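Local coordinates for peptidase M14, carboxypeptidase A (Thermoplasmatales archaeon SCGC AB-540-F20, PDB 4XED), which probably belongs to the M14 zinc carboxypeptidases and carries a calcium-binding PKD domain, likely a protein-binding module, at residues A[17-29]-A[61-73]. Numbering follows the deposited sequence.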
loop_
_atom_site.group_PDB
_atom_site.type_symbol
_atom_site.label_atom_id
_atom_site.label_comp_id
_atom_site.label_asym_id
_atom_site.label_seq_id
_atom_site.Cartn_x
_atom_site.Cartn_y
_atom_site.Cartn_z
ATOM N N ASN A 17 -8.832 -12.856 2.674
ATOM C CA ASN A 17 -9.737 -13.344 3.706
ATOM C C ASN A 17 -8.863 -13.917 4.794
ATOM O O ASN A 17 -7.822 -14.513 4.521
ATOM C CB ASN A 17 -10.689 -14.407 3.151
ATOM C CG ASN A 17 -11.998 -14.478 3.916
ATOM O OD1 ASN A 17 -12.015 -14.535 5.153
ATOM N ND2 ASN A 17 -13.111 -14.455 3.184
ATOM N N GLY A 18 -9.266 -13.713 6.030
ATOM C CA GLY A 18 -8.520 -14.237 7.147
ATOM C C GLY A 18 -9.345 -14.252 8.399
ATOM O O GLY A 18 -10.576 -14.099 8.372
ATOM N N ASN A 19 -8.666 -14.441 9.520
ATOM C CA ASN A 19 -9.333 -14.442 10.805
ATOM C C ASN A 19 -8.986 -13.208 11.589
ATOM O O ASN A 19 -7.827 -12.750 11.615
ATOM C CB ASN A 19 -8.963 -15.685 11.589
ATOM C CG ASN A 19 -9.208 -16.932 10.801
ATOM O OD1 ASN A 19 -10.231 -17.063 10.132
ATOM N ND2 ASN A 19 -8.230 -17.812 10.792
ATOM N N ILE A 20 -10.008 -12.654 12.214
ATOM C CA ILE A 20 -9.859 -11.450 13.000
ATOM C C ILE A 20 -8.787 -11.701 14.055
ATOM O O ILE A 20 -8.838 -12.706 14.750
ATOM C CB ILE A 20 -11.200 -11.104 13.708
ATOM C CG1 ILE A 20 -12.265 -10.714 12.682
ATOM C CG2 ILE A 20 -11.010 -9.953 14.670
ATOM C CD1 ILE A 20 -13.679 -10.787 13.220
ATOM N N GLY A 21 -7.830 -10.790 14.189
ATOM C CA GLY A 21 -6.819 -10.899 15.235
ATOM C C GLY A 21 -5.526 -11.559 14.793
ATOM O O GLY A 21 -4.525 -11.565 15.524
ATOM N N THR A 22 -5.531 -12.117 13.587
ATOM C CA THR A 22 -4.337 -12.753 13.033
ATOM C C THR A 22 -3.578 -11.780 12.127
ATOM O O THR A 22 -4.156 -11.002 11.379
ATOM C CB THR A 22 -4.712 -14.044 12.292
ATOM O OG1 THR A 22 -5.247 -14.982 13.238
ATOM C CG2 THR A 22 -3.498 -14.671 11.586
ATOM N N THR A 23 -2.258 -11.819 12.197
ATOM C CA THR A 23 -1.430 -10.862 11.460
ATOM C C THR A 23 -1.166 -11.394 10.056
ATOM O O THR A 23 -0.849 -12.569 9.907
ATOM C CB THR A 23 -0.100 -10.649 12.176
ATOM O OG1 THR A 23 -0.357 -10.235 13.526
ATOM C CG2 THR A 23 0.763 -9.648 11.414
ATOM N N TYR A 24 -1.311 -10.541 9.043
ATOM C CA TYR A 24 -1.109 -10.924 7.631
ATOM C C TYR A 24 -0.151 -9.970 6.933
ATOM O O TYR A 24 -0.076 -8.798 7.288
ATOM C CB TYR A 24 -2.462 -10.970 6.901
ATOM C CG TYR A 24 -3.392 -12.044 7.467
ATOM C CD1 TYR A 24 -3.193 -13.412 7.189
ATOM C CD2 TYR A 24 -4.461 -11.698 8.260
ATOM C CE1 TYR A 24 -4.024 -14.380 7.700
ATOM C CE2 TYR A 24 -5.292 -12.666 8.803
ATOM C CZ TYR A 24 -5.069 -13.999 8.506
ATOM O OH TYR A 24 -5.919 -14.946 9.028
ATOM N N ASN A 25 0.572 -10.493 5.947
ATOM C CA ASN A 25 1.588 -9.734 5.199
ATOM C C ASN A 25 1.087 -9.287 3.846
ATOM O O ASN A 25 0.520 -10.068 3.093
ATOM C CB ASN A 25 2.804 -10.626 4.947
ATOM C CG ASN A 25 3.502 -11.007 6.197
ATOM O OD1 ASN A 25 3.786 -10.162 7.034
ATOM N ND2 ASN A 25 3.813 -12.275 6.332
ATOM N N TYR A 26 1.350 -8.020 3.540
ATOM C CA TYR A 26 0.990 -7.398 2.263
ATOM C C TYR A 26 2.246 -6.888 1.557
ATOM O O TYR A 26 3.091 -6.244 2.164
ATOM C CB TYR A 26 -0.087 -6.292 2.498
ATOM C CG TYR A 26 -1.332 -6.969 3.007
ATOM C CD1 TYR A 26 -2.284 -7.468 2.140
ATOM C CD2 TYR A 26 -1.498 -7.220 4.358
ATOM C CE1 TYR A 26 -3.342 -8.226 2.589
ATOM C CE2 TYR A 26 -2.595 -7.960 4.840
ATOM C CZ TYR A 26 -3.486 -8.470 3.952
ATOM O OH TYR A 26 -4.550 -9.217 4.447
ATOM N N THR A 27 2.301 -7.187 0.270
ATOM C CA THR A 27 3.415 -6.811 -0.581
ATOM C C THR A 27 2.994 -5.624 -1.441
ATOM O O THR A 27 1.954 -5.683 -2.114
ATOM C CB THR A 27 3.820 -7.987 -1.472
ATOM O OG1 THR A 27 4.205 -9.087 -0.650
ATOM C CG2 THR A 27 4.951 -7.588 -2.393
ATOM N N PHE A 28 3.797 -4.553 -1.408
ATOM C CA PHE A 28 3.503 -3.309 -2.121
ATOM C C PHE A 28 4.635 -3.046 -3.092
ATOM O O PHE A 28 5.822 -3.146 -2.713
ATOM C CB PHE A 28 3.407 -2.123 -1.154
ATOM C CG PHE A 28 2.302 -2.253 -0.134
ATOM C CD1 PHE A 28 2.486 -2.968 1.037
ATOM C CD2 PHE A 28 1.074 -1.645 -0.319
ATOM C CE1 PHE A 28 1.482 -3.107 1.977
ATOM C CE2 PHE A 28 0.063 -1.787 0.619
ATOM C CZ PHE A 28 0.294 -2.517 1.770
ATOM N N VAL A 29 4.301 -2.648 -4.311
ATOM C CA VAL A 29 5.361 -2.202 -5.213
ATOM C C VAL A 29 4.838 -1.334 -6.335
ATOM O O VAL A 29 3.733 -1.538 -6.844
ATOM C CB VAL A 29 6.137 -3.401 -5.832
ATOM C CG1 VAL A 29 5.220 -4.269 -6.670
ATOM C CG2 VAL A 29 7.367 -2.948 -6.647
ATOM N N GLU A 61 10.117 -4.075 -3.900
ATOM C CA GLU A 61 8.952 -4.621 -3.184
ATOM C C GLU A 61 9.139 -4.400 -1.692
ATOM O O GLU A 61 10.220 -4.673 -1.152
ATOM C CB GLU A 61 8.744 -6.102 -3.472
ATOM C CG GLU A 61 8.331 -6.407 -4.904
ATOM C CD GLU A 61 8.087 -7.902 -5.109
ATOM O OE1 GLU A 61 9.073 -8.696 -5.074
ATOM O OE2 GLU A 61 6.916 -8.306 -5.279
ATOM N N VAL A 62 8.105 -3.864 -1.060
ATOM C CA VAL A 62 8.146 -3.611 0.369
ATOM C C VAL A 62 6.974 -4.343 0.995
ATOM O O VAL A 62 5.844 -4.268 0.499
ATOM C CB VAL A 62 8.169 -2.097 0.679
ATOM C CG1 VAL A 62 9.390 -1.474 0.118
ATOM C CG2 VAL A 62 7.023 -1.403 0.118
ATOM N N ILE A 63 7.238 -5.065 2.084
ATOM C CA ILE A 63 6.252 -5.928 2.709
ATOM C C ILE A 63 5.936 -5.391 4.084
ATOM O O ILE A 63 6.844 -5.224 4.906
ATOM C CB ILE A 63 6.720 -7.418 2.726
ATOM C CG1 ILE A 63 6.962 -7.851 1.250
ATOM C CG2 ILE A 63 5.726 -8.263 3.462
ATOM C CD1 ILE A 63 7.608 -9.144 0.932
ATOM N N PHE A 64 4.663 -5.099 4.342
ATOM C CA PHE A 64 4.186 -4.651 5.645
ATOM C C PHE A 64 3.054 -5.519 6.119
ATOM O O PHE A 64 2.213 -5.920 5.320
ATOM C CB PHE A 64 3.703 -3.217 5.568
ATOM C CG PHE A 64 4.752 -2.260 5.138
ATOM C CD1 PHE A 64 5.919 -2.084 5.873
ATOM C CD2 PHE A 64 4.569 -1.538 3.987
ATOM C CE1 PHE A 64 6.889 -1.192 5.449
ATOM C CE2 PHE A 64 5.513 -0.652 3.562
ATOM C CZ PHE A 64 6.687 -0.478 4.286
ATOM N N SER A 65 3.037 -5.800 7.420
ATOM C CA SER A 65 1.995 -6.612 8.000
ATOM C C SER A 65 0.945 -5.760 8.710
ATOM O O SER A 65 1.205 -4.619 9.081
ATOM C CB SER A 65 2.594 -7.640 8.951
ATOM O OG SER A 65 3.307 -7.041 10.015
ATOM N N HIS A 66 -0.238 -6.321 8.889
ATOM C CA HIS A 66 -1.318 -5.639 9.580
ATOM C C HIS A 66 -2.204 -6.698 10.204
ATOM O O HIS A 66 -2.237 -7.843 9.745
ATOM C CB HIS A 66 -2.103 -4.719 8.639
ATOM C CG HIS A 66 -3.006 -3.758 9.350
ATOM N ND1 HIS A 66 -2.521 -2.717 10.118
ATOM C CD2 HIS A 66 -4.359 -3.677 9.420
ATOM C CE1 HIS A 66 -3.539 -2.044 10.634
ATOM N NE2 HIS A 66 -4.665 -2.590 10.202
ATOM N N THR A 67 -2.902 -6.279 11.252
ATOM C CA THR A 67 -3.891 -7.103 11.945
ATOM C C THR A 67 -5.169 -6.275 12.071
ATOM O O THR A 67 -5.098 -5.091 12.424
ATOM C CB THR A 67 -3.387 -7.498 13.369
ATOM O OG1 THR A 67 -2.093 -8.095 13.262
ATOM C CG2 THR A 67 -4.294 -8.463 14.010
ATOM N N TRP A 68 -6.313 -6.861 11.746
ATOM C CA TRP A 68 -7.608 -6.207 11.941
ATOM C C TRP A 68 -8.298 -6.848 13.151
ATOM O O TRP A 68 -8.365 -8.074 13.266
ATOM C CB TRP A 68 -8.487 -6.365 10.704
ATOM C CG TRP A 68 -7.995 -5.615 9.485
ATOM C CD1 TRP A 68 -8.387 -4.362 9.099
ATOM C CD2 TRP A 68 -7.055 -6.054 8.497
ATOM N NE1 TRP A 68 -7.763 -3.992 7.935
ATOM C CE2 TRP A 68 -6.937 -5.010 7.544
ATOM C CE3 TRP A 68 -6.289 -7.208 8.320
ATOM C CZ2 TRP A 68 -6.073 -5.087 6.441
ATOM C CZ3 TRP A 68 -5.458 -7.281 7.223
ATOM C CH2 TRP A 68 -5.370 -6.232 6.298
ATOM N N ASP A 69 -8.809 -6.034 14.062
ATOM C CA ASP A 69 -9.363 -6.574 15.302
ATOM C C ASP A 69 -10.880 -6.431 15.360
ATOM O O ASP A 69 -11.466 -6.486 16.437
ATOM C CB ASP A 69 -8.725 -5.907 16.526
ATOM C CG ASP A 69 -7.261 -6.299 16.730
ATOM O OD1 ASP A 69 -6.871 -7.452 16.430
ATOM O OD2 ASP A 69 -6.503 -5.439 17.221
ATOM N N LYS A 70 -11.519 -6.235 14.213
ATOM C CA LYS A 70 -12.976 -6.197 14.133
ATOM C C LYS A 70 -13.390 -6.830 12.824
ATOM O O LYS A 70 -12.724 -6.693 11.808
ATOM C CB LYS A 70 -13.514 -4.753 14.184
ATOM C CG LYS A 70 -13.126 -3.968 15.433
ATOM C CD LYS A 70 -13.454 -2.458 15.327
ATOM C CE LYS A 70 -12.867 -1.657 16.514
ATOM N NZ LYS A 70 -13.249 -0.204 16.558
ATOM N N LYS A 71 -14.515 -7.519 12.856
ATOM C CA LYS A 71 -15.128 -8.030 11.653
ATOM C C LYS A 71 -15.320 -6.893 10.661
ATOM O O LYS A 71 -15.517 -5.739 11.039
ATOM C CB LYS A 71 -16.484 -8.675 11.970
ATOM C CG LYS A 71 -17.507 -7.688 12.453
ATOM C CD LYS A 71 -18.771 -8.387 12.913
ATOM C CE LYS A 71 -19.743 -7.397 13.518
ATOM N NZ LYS A 71 -20.876 -8.117 14.102
ATOM N N GLY A 72 -15.261 -7.224 9.383
ATOM C CA GLY A 72 -15.510 -6.247 8.353
ATOM C C GLY A 72 -14.875 -6.569 7.039
ATOM O O GLY A 72 -14.141 -7.530 6.911
ATOM N N THR A 73 -15.196 -5.752 6.056
ATOM C CA THR A 73 -14.536 -5.787 4.778
ATOM C C THR A 73 -13.736 -4.495 4.663
ATOM O O THR A 73 -14.304 -3.408 4.759
ATOM C CB THR A 73 -15.575 -5.891 3.653
ATOM O OG1 THR A 73 -16.324 -7.104 3.788
ATOM C CG2 THR A 73 -14.917 -5.871 2.299
HETATM O O HOH W 1 -6.542 -9.678 11.065
#
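Tyr24, Tyr26 and Phe28 pair with His66, Phe64 and Val62 through six backbone hydrogen bonds, two in each pair. Tyr24 N to His66 O, at 2.9 Å, is nearly straight. Strands 24-29 and 62-66 thus run antiparallel, at 149° between their directions. Past the regular pairing, Gly21 N, in a type II turn from Asn19 to Thr22, donates to Trp68 O at 2.9 Å. A water bridges the two loops: it accepts from Trp68 N and lies 2.7 Å from Thr22 O, to which it probably donates. The hydroxyls of Thr23 and Thr67 meet with OG1 to OG1 at 2.8 Å. Tyr24 OH accepts a bond from Asn19 N, which ties the turn back to the strand.

Tyr26 CE2 lies at the edge of the Trp68 indole, 3.6 Å from Trp68 CH2. The ring planes are at 89°. Tyr26 CG lies beside its backbone N (chi1 -65°), which sets the ring beside the indole, and its OH bonds to Pro15 O. Replacing Tyr26 by alanine would remove the ring and hydroxyl, and is likely to leave CZ3 and CH2 of Trp68 without this packing partner and Pro15 O without its hydroxyl mate. His66 CD2 sits over one face of the indole, 3.4 Å above the plane. Phe28 CD1 touches Phe64 CD2 at 3.9 Å. On the other side of the sheet, Thr27 OG1 packs against Ile63 CG1, and Asn25 OD1 approaches Ser65 CB.

This is one sheet of the PKD domain's beta sandwich. Strand 24-29 is the middle strand, between 11-13 and 62-66. Phe28, Val62 and Phe64 face the second sheet, touching Ile42 and Tyr40 of strand 38-43 and Tyr56 of strand 49-56, while Tyr26 reaches Val95 of strand 91-97.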